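Local structure of ribose 5-phosphate isomerase (Giardia lamblia, 3S5P) at residues D80-V85 with A122-L127. The protein probably interconverts ribose 5-phosphate and ribulose 5-phosphate as an RpiB-type isomerase of the pentose phosphate pathway. Sequence-based numbering, arbitrary orientation.
Sequences DCCILV and ANALAL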
ATOM      1  N   ASP A  80      11.635 -16.354   0.975  1.00 49.81           N
ATOM      2  CA  ASP A  80      10.211 -16.564   0.639  1.00 50.06           C
ATOM      3  C   ASP A  80       9.515 -15.222   0.546  1.00 46.54           C
ATOM      4  O   ASP A  80       8.672 -15.022  -0.310  1.00 46.06           O
ATOM      5  CB  ASP A  80       9.518 -17.463   1.663  1.00 51.94           C
ATOM      6  CG  ASP A  80      10.039 -18.896   1.620  1.00 58.95           C
ATOM      7  OD1 ASP A  80       9.799 -19.592   0.600  1.00 63.64           O
ATOM      8  OD2 ASP A  80      10.686 -19.336   2.596  1.00 60.71           O
ATOM      9  N   CYS A  81       9.889 -14.301   1.432  1.00 44.97           N
ATOM     10  CA  CYS A  81       9.331 -12.926   1.415  1.00 43.48           C
ATOM     11  C   CYS A  81      10.360 -12.003   2.027  1.00 42.61           C
ATOM     12  O   CYS A  81      11.359 -12.484   2.605  1.00 42.23           O
ATOM     13  CB  CYS A  81       8.043 -12.838   2.225  1.00 42.81           C
ATOM     14  SG  CYS A  81       8.299 -13.328   3.955  1.00 46.77           S
ATOM     15  N   CYS A  82      10.118 -10.696   1.906  1.00 41.91           N
ATOM     16  CA  CYS A  82      11.004  -9.706   2.505  1.00 42.58           C
ATOM     17  C   CYS A  82      10.220  -8.681   3.293  1.00 41.23           C
ATOM     18  O   CYS A  82       9.099  -8.304   2.921  1.00 41.29           O
ATOM     19  CB  CYS A  82      11.906  -9.037   1.467  1.00 43.49           C
ATOM     20  SG  CYS A  82      11.027  -8.014   0.251  1.00 44.88           S
ATOM     21  N   ILE A  83      10.787  -8.264   4.419  1.00 41.18           N
ATOM     22  CA  ILE A  83      10.149  -7.282   5.281  1.00 39.61           C
ATOM     23  C   ILE A  83      10.968  -6.006   5.177  1.00 40.71           C
ATOM     24  O   ILE A  83      12.166  -6.044   5.368  1.00 41.05           O
ATOM     25  CB  ILE A  83      10.139  -7.737   6.746  1.00 40.08           C
ATOM     26  CG1 ILE A  83       9.704  -9.205   6.848  1.00 38.69           C
ATOM     27  CG2 ILE A  83       9.308  -6.731   7.629  1.00 38.79           C
ATOM     28  CD1 ILE A  83       8.297  -9.518   6.183  1.00 32.43           C
ATOM     29  N   LEU A  84      10.299  -4.889   4.892  1.00 40.11           N
ATOM     30  CA  LEU A  84      10.974  -3.645   4.652  1.00 40.99           C
ATOM     31  C   LEU A  84      10.521  -2.545   5.618  1.00 41.59           C
ATOM     32  O   LEU A  84       9.399  -2.051   5.536  1.00 40.09           O
ATOM     33  CB  LEU A  84      10.743  -3.232   3.207  1.00 40.73           C
ATOM     34  CG  LEU A  84      11.114  -4.218   2.112  1.00 40.39           C
ATOM     35  CD1 LEU A  84      10.511  -3.716   0.826  1.00 42.29           C
ATOM     36  CD2 LEU A  84      12.623  -4.395   1.984  1.00 43.21           C
ATOM     37  N   VAL A  85      11.417  -2.184   6.538  1.00 43.72           N
ATOM     38  CA  VAL A  85      11.184  -1.135   7.529  1.00 44.34           C
ATOM     39  C   VAL A  85      11.645   0.211   6.975  1.00 46.48           C
ATOM     40  O   VAL A  85      12.818   0.435   6.665  1.00 46.86           O
ATOM     41  CB  VAL A  85      11.879  -1.474   8.856  1.00 45.45           C
ATOM     42  CG1 VAL A  85      11.483  -0.491   9.969  1.00 44.32           C
ATOM     43  CG2 VAL A  85      11.541  -2.930   9.259  1.00 45.18           C
ATOM     44  N   ALA A 122       0.993 -11.131  -1.450  1.00 37.30           N
ATOM     45  CA  ALA A 122       2.109 -10.243  -1.218  1.00 36.58           C
ATOM     46  C   ALA A 122       3.316 -11.089  -0.820  1.00 36.51           C
ATOM     47  O   ALA A 122       3.174 -12.045  -0.075  1.00 36.99           O
ATOM     48  CB  ALA A 122       1.789  -9.221  -0.151  1.00 35.05           C
ATOM     49  N   ASN A 123       4.483 -10.753  -1.361  1.00 35.71           N
ATOM     50  CA  ASN A 123       5.720 -11.369  -0.936  1.00 36.31           C
ATOM     51  C   ASN A 123       6.670 -10.328  -0.333  1.00 36.41           C
ATOM     52  O   ASN A 123       7.822 -10.619  -0.097  1.00 37.13           O
ATOM     53  CB  ASN A 123       6.400 -12.139  -2.114  1.00 36.55           C
ATOM     54  CG  ASN A 123       6.509 -11.308  -3.377  1.00 35.43           C
ATOM     55  OD1 ASN A 123       6.246 -10.110  -3.365  1.00 36.08           O
ATOM     56  ND2 ASN A 123       6.896 -11.939  -4.476  1.00 33.27           N
ATOM     57  N   ALA A 124       6.190  -9.098  -0.135  1.00 36.35           N
ATOM     58  CA  ALA A 124       6.963  -8.065   0.550  1.00 36.41           C
ATOM     59  C   ALA A 124       6.023  -7.354   1.488  1.00 36.35           C
ATOM     60  O   ALA A 124       4.879  -7.075   1.125  1.00 36.65           O
ATOM     61  CB  ALA A 124       7.570  -7.083  -0.440  1.00 37.13           C
ATOM     62  N   LEU A 125       6.479  -7.091   2.706  1.00 36.35           N
ATOM     63  CA  LEU A 125       5.696  -6.322   3.647  1.00 35.60           C
ATOM     64  C   LEU A 125       6.443  -5.011   3.878  1.00 36.74           C
ATOM     65  O   LEU A 125       7.641  -5.032   4.188  1.00 38.09           O
ATOM     66  CB  LEU A 125       5.579  -7.094   4.967  1.00 35.33           C
ATOM     67  CG  LEU A 125       4.931  -6.356   6.156  1.00 35.12           C
ATOM     68  CD1 LEU A 125       3.458  -6.020   5.858  1.00 33.10           C
ATOM     69  CD2 LEU A 125       5.028  -7.166   7.450  1.00 33.23           C
ATOM     70  N   ALA A 126       5.758  -3.882   3.727  1.00 36.47           N
ATOM     71  CA  ALA A 126       6.343  -2.592   4.091  1.00 36.90           C
ATOM     72  C   ALA A 126       5.783  -2.127   5.411  1.00 36.65           C
ATOM     73  O   ALA A 126       4.572  -2.164   5.615  1.00 36.49           O
ATOM     74  CB  ALA A 126       6.084  -1.555   3.024  1.00 37.03           C
ATOM     75  N   LEU A 127       6.662  -1.692   6.309  1.00 36.95           N
ATOM     76  CA  LEU A 127       6.237  -1.110   7.568  1.00 36.44           C
ATOM     77  C   LEU A 127       6.822   0.300   7.769  1.00 37.16           C
ATOM     78  O   LEU A 127       7.955   0.562   7.408  1.00 38.10           O
ATOM     79  CB  LEU A 127       6.641  -2.010   8.726  1.00 36.59           C
ATOM     80  CG  LEU A 127       6.012  -3.403   8.797  1.00 37.70           C
ATOM     81  CD1 LEU A 127       6.807  -4.248   9.734  1.00 37.26           C
ATOM     82  CD2 LEU A 127       4.524  -3.326   9.238  1.00 36.52           C
TER
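Ile83 and Leu125 stand side by side on one face of a parallel sheet, pointing the same way, and the CD1 methyl of Ile83 rests 3.8 Å from CB of Leu125. The isoleucine torsions explain this: CG1 lies beside the backbone N (chi1 -45°) and chi2 of -56° then swings CD1 into the gap between the strands, toward Leu125, while CG2 is sent toward the C-terminal end of the pair, where it meets CD1 of Leu127 at 4.1 Å. One isoleucine therefore touches two leucines, each with a different branch. Helix 134-146 covers this face, Leu141 reaching Ile83 and Phe144 reaching Leu125.

The other face carries Cys82, Ala124, Leu84 and Ala126. Here SG of Cys82, placed between its own backbone N and carbonyl carbon, comes within 3.6 Å of CB of Ala124, an apolar sulfur-methyl contact. Leu84 instead lays its CB 3.7 Å from the carbonyl O of Leu125.

Strands 81-85 and 124-127 run parallel, 12° apart, and four backbone bonds join them: Cys82 N to Asn123 O, Leu125 N to Cys82 O, Leu84 N to Leu125 O and Leu127 N to Leu84 O. The Leu84 N to Leu125 O bond measures 2.8 Å, its donor almost in line with the carbonyl. Asn123 O also accepts a CA-H contact from Cys81, at 3.1 Å between CA and O. The side-chain amide of Asn123 is held by backbone atoms of Arg103 and Gly101.

With strand 23-28 bonded to the far edge of 81-86, this pair lies at the heart of the Rossmann-like alpha/beta sandwich of the LacAB/RpiB family. Its chemistry implies a buried core: four bonds satisfy facing peptide groups, Ile83 and Val85 pair outward with Ala25 and Ala27, and nonpolar side chains line both faces, joined by a thiol beside Ala124.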